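Long-range contacts in D-ribulose-5-phosphate 3-epimerase, putative (Plasmodium falciparum, PDB 1TQX), which probably catalyses the interconversion of D-ribulose 5-phosphate and D-xylulose 5-phosphate, using one divalent metal ion per subunit: residues 164-168 and 193-197; 31-35 and 63-67; 107-111 and 137-141. One frame throughout, in Å; residues are numbered along the deposited sequence.

Around the TIM barrel, interactions 1 and 3 each set a helix against the loop leading into a strand; in interaction 2 two neighbouring parallel strands begin side by side. Their centres are 19 to 22 Å apart. Interactions 1 and 2 meet inside the barrel, where Ile197 CD1 reaches Trp34 CH2 at 3.5 Å; interaction 3 joins the same cluster through Thr141 CG2, 4.3 Å from Ile197 CD1. The bound zinc, held by His36, Asp38, His70 and Asp179, lies further along the strands: about 10 Å from the side chain of Trp34 in interaction 2 and about 14 Å from that of Ala195 in interaction 1. Interaction 3 is remote from the metal site.

Interaction 1. Residues 164-168 and 193-197; sequences VSFLR and HGANI
This is a mixed polar and apolar contact on the outer layer of the barrel, between a turn of helix 161-170 and the loop that leads from helix 184-193 into strand 197-200. Arg168 does most of the polar work. Its chain starts with CG anti to the backbone N (chi1 179°), then bends at both of the next two torsions, which brings the guanidinium side-on to the carbonyl of Gly194. Two nitrogens converge on that one oxygen: NE is 3.0 Å from Gly194 O and sits on a lone pair in the carbonyl plane, while NH2 is 2.8 Å from Gly194 O and approaches almost straight down the C=O bond. Both bonds are bent at the hydrogen, as sharing one acceptor demands. NH1 looks elsewhere, to Leu174 O, so the guanidinium also holds the segment before strand 175-179. Asn196 crosses the arginine at about a right angle; its OD1 accepts from Ile176 N.

At the other end of the contact, His193 donates from ND1 to Ser165 OG at 2.8 Å, with the hydroxyl lying in the imidazole plane. A water bonded to Ser165 OG makes a weak second link to His193 O. Between the two polar grips, Val164 CG1 fits against the backbone, 3.5 Å from His193 O and 4.2 Å from Ala195 CB. The CA of Gly194, which carries no side chain, lets Arg168 CB come within 3.9 Å of it.

Gly194 has a positive phi (127°) and ends helix 184-193 in a Schellman motif. The helix thus stops beside its neighbour and the chain turns inward to the next strand, an alpha-to-beta connection of the kind that recurs around a TIM barrel.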
# COMPACT_ATOMS: atom_id res chain seq x y z
N VAL A 164 0.20 -10.96 -9.37
CA VAL A 164 -1.17 -10.49 -9.17
C VAL A 164 -2.19 -11.55 -9.59
O VAL A 164 -3.12 -11.85 -8.85
CB VAL A 164 -1.43 -9.18 -9.96
CG1 VAL A 164 -2.87 -8.71 -9.74
CG2 VAL A 164 -0.45 -8.09 -9.50
N SER A 165 -2.00 -12.13 -10.78
CA SER A 165 -2.93 -13.17 -11.25
C SER A 165 -2.93 -14.38 -10.33
O SER A 165 -3.98 -14.94 -10.03
CB SER A 165 -2.57 -13.61 -12.68
OG SER A 165 -2.84 -12.57 -13.60
N PHE A 166 -1.74 -14.78 -9.87
CA PHE A 166 -1.62 -15.92 -8.96
C PHE A 166 -2.48 -15.71 -7.71
O PHE A 166 -3.25 -16.59 -7.32
CB PHE A 166 -0.16 -16.10 -8.53
CG PHE A 166 0.02 -17.14 -7.45
CD1 PHE A 166 0.09 -18.49 -7.77
CD2 PHE A 166 0.11 -16.76 -6.11
CE1 PHE A 166 0.24 -19.46 -6.77
CE2 PHE A 166 0.25 -17.72 -5.10
CZ PHE A 166 0.32 -19.07 -5.43
N LEU A 167 -2.33 -14.55 -7.08
CA LEU A 167 -3.07 -14.23 -5.86
C LEU A 167 -4.58 -14.15 -6.05
O LEU A 167 -5.33 -14.71 -5.26
CB LEU A 167 -2.55 -12.91 -5.27
CG LEU A 167 -1.12 -12.91 -4.74
CD1 LEU A 167 -0.64 -11.48 -4.51
CD2 LEU A 167 -1.06 -13.70 -3.44
N ARG A 168 -5.03 -13.46 -7.10
CA ARG A 168 -6.47 -13.34 -7.33
C ARG A 168 -7.12 -14.69 -7.61
O ARG A 168 -8.23 -14.96 -7.16
CB ARG A 168 -6.75 -12.40 -8.51
CG ARG A 168 -8.24 -12.26 -8.84
CD ARG A 168 -9.02 -11.78 -7.62
NE ARG A 168 -8.62 -10.44 -7.19
CZ ARG A 168 -8.44 -10.09 -5.92
NH1 ARG A 168 -8.62 -10.98 -4.95
NH2 ARG A 168 -8.09 -8.85 -5.61
N HIS A 193 -5.48 -8.09 -14.16
CA HIS A 193 -4.84 -9.26 -13.57
C HIS A 193 -5.39 -9.59 -12.17
O HIS A 193 -5.09 -10.64 -11.62
CB HIS A 193 -3.32 -9.06 -13.51
CG HIS A 193 -2.64 -9.21 -14.83
ND1 HIS A 193 -2.12 -10.41 -15.28
CD2 HIS A 193 -2.39 -8.31 -15.82
CE1 HIS A 193 -1.60 -10.25 -16.47
NE2 HIS A 193 -1.75 -8.98 -16.83
N GLY A 194 -6.19 -8.69 -11.61
CA GLY A 194 -6.76 -8.94 -10.30
C GLY A 194 -6.58 -7.90 -9.21
O GLY A 194 -7.17 -8.03 -8.13
N ALA A 195 -5.79 -6.86 -9.46
CA ALA A 195 -5.58 -5.82 -8.46
C ALA A 195 -6.84 -5.01 -8.22
O ALA A 195 -7.56 -4.68 -9.17
CB ALA A 195 -4.43 -4.90 -8.89
N ASN A 196 -7.13 -4.67 -6.96
CA ASN A 196 -8.31 -3.87 -6.65
C ASN A 196 -7.99 -2.61 -5.85
O ASN A 196 -8.85 -1.75 -5.65
CB ASN A 196 -9.38 -4.70 -5.91
CG ASN A 196 -8.91 -5.19 -4.55
OD1 ASN A 196 -8.01 -6.01 -4.44
ND2 ASN A 196 -9.55 -4.68 -3.49
N ILE A 197 -6.75 -2.49 -5.38
CA ILE A 197 -6.32 -1.31 -4.64
C ILE A 197 -5.13 -0.73 -5.40
O ILE A 197 -4.14 -1.42 -5.64
CB ILE A 197 -5.91 -1.65 -3.20
CG1 ILE A 197 -7.08 -2.36 -2.49
CG2 ILE A 197 -5.54 -0.37 -2.45
CD1 ILE A 197 -6.80 -2.68 -1.04
O HOH W 1 -5.64 -12.80 -14.21

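Interaction 2. Residues 31-35 and 63-67; sequences GAEWI and KSIFF
Phe66 O takes the shortest polar bond here, from Ile35 N at 2.9 Å with an N-H...O angle of 160°. The same oxygen meets Trp34 CA in a longer C-H...O contact of 3.5 Å. The amide of Phe66 then turns to the other neighbour of Trp34: its N donates to Glu33 O at 3.2 Å, and this bond is nearly straight. Phe66 therefore pairs with the residues before and after Trp34, the regular pattern of parallel strands, and Ile35 comes to lie opposite Phe67.

On one face of the sheet, Trp34 and Phe66 run side by side and stack. The five-membered ring of the indole and the phenyl ring form an offset stack, with centroids 3.9 Å apart and planes only 11° from parallel. Phe66 CD2 rides over the middle of the indole, whereas Trp34 CE2 lies nearer the rim of the phenyl. The base of the pair is tight as well, Trp34 CD1 being 3.3 Å from Phe66 CB. With chi1 at -71°, the indole swings to the backbone N side and lies alongside the phenyl.

These strands, 34-40 and 66-72, with helix 52-58 between them, make a beta-alpha-beta unit of the TIM barrel. The stacked rings point into the barrel, where Trp34 also touches Ile7 and Ala9 of strand 7-10 and Phe66 meets Trp116 edge-to-face. His36, two residues beyond Trp34, is a zinc ligand.

The opposite face, with Ile35 and Phe67, looks to helix 20-29. There Ile35 CG2 leans obliquely on the ring of Phe67, 4.0 Å from CD1. Just before the strand, Ile65 sets its CD1 methyl against the backbone of the other chain, 3.6 Å from Trp34 O and 3.7 Å from Ile35 CB; both isoleucines touch Thr24.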
# COMPACT_ATOMS: atom_id res chain seq x y z
N GLY A 31 -12.23 12.56 -3.34
CA GLY A 31 -12.86 11.25 -3.32
C GLY A 31 -11.95 10.05 -3.11
O GLY A 31 -12.42 8.91 -3.17
N ALA A 32 -10.67 10.28 -2.86
CA ALA A 32 -9.77 9.15 -2.62
C ALA A 32 -10.24 8.46 -1.35
O ALA A 32 -10.47 9.11 -0.33
CB ALA A 32 -8.32 9.64 -2.47
N GLU A 33 -10.38 7.13 -1.40
CA GLU A 33 -10.84 6.36 -0.24
C GLU A 33 -9.75 6.17 0.82
O GLU A 33 -10.03 6.22 2.02
CB GLU A 33 -11.34 4.98 -0.69
CG GLU A 33 -12.56 4.99 -1.62
CD GLU A 33 -12.22 5.18 -3.10
OE1 GLU A 33 -13.16 5.17 -3.93
OE2 GLU A 33 -11.02 5.33 -3.45
N TRP A 34 -8.52 5.95 0.36
CA TRP A 34 -7.38 5.72 1.25
C TRP A 34 -6.28 6.75 1.01
O TRP A 34 -6.24 7.38 -0.05
CB TRP A 34 -6.77 4.34 0.96
CG TRP A 34 -7.56 3.13 1.38
CD1 TRP A 34 -8.89 3.05 1.66
CD2 TRP A 34 -7.04 1.80 1.53
NE1 TRP A 34 -9.23 1.75 1.97
CE2 TRP A 34 -8.11 0.97 1.90
CE3 TRP A 34 -5.76 1.23 1.38
CZ2 TRP A 34 -7.96 -0.40 2.12
CZ3 TRP A 34 -5.60 -0.13 1.60
CH2 TRP A 34 -6.70 -0.93 1.97
N ILE A 35 -5.40 6.91 1.99
CA ILE A 35 -4.25 7.79 1.85
C ILE A 35 -3.10 6.83 2.17
O ILE A 35 -3.06 6.22 3.23
CB ILE A 35 -4.28 9.02 2.82
CG1 ILE A 35 -3.16 9.99 2.44
CG2 ILE A 35 -4.15 8.59 4.28
CD1 ILE A 35 -3.32 10.58 1.04
N LYS A 63 -10.67 13.44 7.98
CA LYS A 63 -12.01 13.03 8.34
C LYS A 63 -12.23 11.54 8.15
O LYS A 63 -11.85 10.74 9.01
CB LYS A 63 -13.03 13.84 7.53
CG LYS A 63 -13.07 15.31 7.93
CD LYS A 63 -14.06 16.12 7.11
CE LYS A 63 -13.61 16.26 5.67
NZ LYS A 63 -14.49 17.19 4.91
N SER A 64 -12.81 11.16 7.03
CA SER A 64 -13.09 9.75 6.76
C SER A 64 -11.99 8.95 6.08
O SER A 64 -12.01 7.73 6.10
CB SER A 64 -14.37 9.63 5.92
OG SER A 64 -15.48 10.20 6.59
N ILE A 65 -11.01 9.62 5.48
CA ILE A 65 -9.97 8.89 4.76
C ILE A 65 -9.23 7.83 5.59
O ILE A 65 -8.79 8.08 6.71
CB ILE A 65 -8.99 9.87 4.06
CG1 ILE A 65 -8.30 9.15 2.90
CG2 ILE A 65 -7.97 10.41 5.06
CD1 ILE A 65 -7.72 10.09 1.84
N PHE A 66 -9.12 6.64 5.01
CA PHE A 66 -8.48 5.45 5.58
C PHE A 66 -6.95 5.58 5.59
O PHE A 66 -6.34 5.84 4.56
CB PHE A 66 -8.91 4.26 4.72
CG PHE A 66 -8.49 2.90 5.23
CD1 PHE A 66 -9.41 2.07 5.86
CD2 PHE A 66 -7.22 2.40 4.94
CE1 PHE A 66 -9.08 0.75 6.19
CE2 PHE A 66 -6.88 1.08 5.26
CZ PHE A 66 -7.82 0.25 5.88
N PHE A 67 -6.33 5.39 6.76
CA PHE A 67 -4.88 5.49 6.89
C PHE A 67 -4.19 4.17 6.56
O PHE A 67 -4.22 3.21 7.34
CB PHE A 67 -4.51 5.94 8.31
CG PHE A 67 -4.49 7.44 8.49
CD1 PHE A 67 -5.51 8.25 7.99
CD2 PHE A 67 -3.44 8.05 9.19
CE1 PHE A 67 -5.48 9.64 8.18
CE2 PHE A 67 -3.41 9.44 9.39
CZ PHE A 67 -4.43 10.23 8.88

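Interaction 3. Residues 107-111 and 137-141; sequences AKEIR and NLINT
Arg111 and Asn140 approach from opposite directions, and they meet with the flat amide set over one face of the guanidinium. The two planes are 67° apart, so the amide stands steeply on the cationic group instead of lying flat on it. Arg111 reaches this place by folding its chain: CG is anti to the carbonyl carbon (chi1 -59°), and two further bends carry the guanidinium back toward the loop.

At the rim of the same group, NH1 donates to Leu138 O at 2.9 Å. The nitrogen stands well above the carbonyl plane, 56° out of it, and so does not sit on a lone pair. The aliphatic part of Arg111 follows close behind, with CD 3.5 Å from Leu138 O. NE has a weak hydrogen bond to Leu115 O, just before strand 116-121.

One turn earlier in helix 100-111 the contact is apolar. Ala107 CB faces the loop and touches both Leu138 CB and Ile139 CD1, each at 4.0 Å. Leu138 sends CD1 across the stem of Lys108, 3.7 Å from CG, while the rest of the lysine chain runs on extended. Ile139 also packs on Ile133 and Leu134 of helix 131-134 and on Cys117 of strand 116-121.

A small apolar patch, the bond to Leu138 O and the Asn140 amide over the guanidinium join the end of helix 100-111 to the loop before strand 141-145. Arg111 is the last residue of that helix, so its positive charge, besides meeting the loop carbonyl of Leu138, may also be favoured by the negative C-terminal end of the helix.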
# COMPACT_ATOMS: atom_id res chain seq x y z
N ALA A 107 1.22 -10.54 12.33
CA ALA A 107 -0.12 -10.34 11.78
C ALA A 107 -1.16 -10.50 12.90
O ALA A 107 -2.11 -9.72 12.98
CB ALA A 107 -0.39 -11.34 10.66
N LYS A 108 -0.98 -11.51 13.75
CA LYS A 108 -1.90 -11.73 14.86
C LYS A 108 -1.94 -10.50 15.76
O LYS A 108 -3.01 -10.04 16.16
CB LYS A 108 -1.45 -12.94 15.70
CG LYS A 108 -1.72 -14.29 15.05
CD LYS A 108 -1.32 -15.43 15.99
CE LYS A 108 -1.65 -16.79 15.39
NZ LYS A 108 -1.22 -17.90 16.29
N GLU A 109 -0.77 -9.95 16.06
CA GLU A 109 -0.67 -8.77 16.91
C GLU A 109 -1.34 -7.56 16.27
O GLU A 109 -2.07 -6.82 16.94
CB GLU A 109 0.80 -8.45 17.20
CG GLU A 109 1.50 -9.56 17.97
CD GLU A 109 2.96 -9.25 18.25
OE1 GLU A 109 3.64 -10.11 18.85
OE2 GLU A 109 3.42 -8.16 17.88
N ILE A 110 -1.10 -7.36 14.98
CA ILE A 110 -1.71 -6.24 14.28
C ILE A 110 -3.24 -6.37 14.31
O ILE A 110 -3.94 -5.41 14.60
CB ILE A 110 -1.19 -6.14 12.82
CG1 ILE A 110 0.28 -5.70 12.85
CG2 ILE A 110 -2.03 -5.16 12.02
CD1 ILE A 110 0.94 -5.63 11.48
N ARG A 111 -3.74 -7.57 14.02
CA ARG A 111 -5.19 -7.79 14.05
C ARG A 111 -5.73 -7.61 15.47
O ARG A 111 -6.85 -7.12 15.65
CB ARG A 111 -5.56 -9.19 13.52
CG ARG A 111 -5.12 -9.50 12.08
CD ARG A 111 -5.48 -8.39 11.08
NE ARG A 111 -6.92 -8.17 10.92
CZ ARG A 111 -7.73 -8.95 10.22
NH1 ARG A 111 -7.28 -10.03 9.59
NH2 ARG A 111 -9.02 -8.64 10.12
N ASN A 137 -5.70 -16.57 6.82
CA ASN A 137 -6.76 -15.57 6.72
C ASN A 137 -6.51 -14.32 7.57
O ASN A 137 -7.39 -13.48 7.73
CB ASN A 137 -8.11 -16.17 7.11
CG ASN A 137 -8.55 -17.26 6.15
OD1 ASN A 137 -8.66 -17.03 4.95
ND2 ASN A 137 -8.80 -18.45 6.69
N LEU A 138 -5.30 -14.20 8.12
CA LEU A 138 -4.95 -13.06 8.95
C LEU A 138 -4.59 -11.81 8.14
O LEU A 138 -4.60 -10.70 8.66
CB LEU A 138 -3.76 -13.41 9.85
CG LEU A 138 -4.01 -14.42 10.97
CD1 LEU A 138 -2.69 -14.93 11.51
CD2 LEU A 138 -4.83 -13.76 12.06
N ILE A 139 -4.27 -12.02 6.86
CA ILE A 139 -3.87 -10.92 5.98
C ILE A 139 -5.03 -10.32 5.19
O ILE A 139 -5.70 -11.02 4.44
CB ILE A 139 -2.78 -11.39 4.98
CG1 ILE A 139 -1.61 -12.02 5.74
CG2 ILE A 139 -2.30 -10.21 4.14
CD1 ILE A 139 -0.94 -11.11 6.75
N ASN A 140 -5.24 -9.02 5.36
CA ASN A 140 -6.30 -8.32 4.65
C ASN A 140 -5.85 -7.88 3.25
O ASN A 140 -6.66 -7.84 2.32
CB ASN A 140 -6.71 -7.06 5.42
CG ASN A 140 -7.34 -7.38 6.76
OD1 ASN A 140 -8.52 -7.71 6.85
ND2 ASN A 140 -6.55 -7.28 7.82
N THR A 141 -4.57 -7.57 3.12
CA THR A 141 -4.03 -7.08 1.85
C THR A 141 -2.60 -7.54 1.57
O THR A 141 -1.78 -7.63 2.48
CB THR A 141 -3.96 -5.53 1.85
OG1 THR A 141 -5.23 -4.98 2.22
CG2 THR A 141 -3.56 -5.01 0.47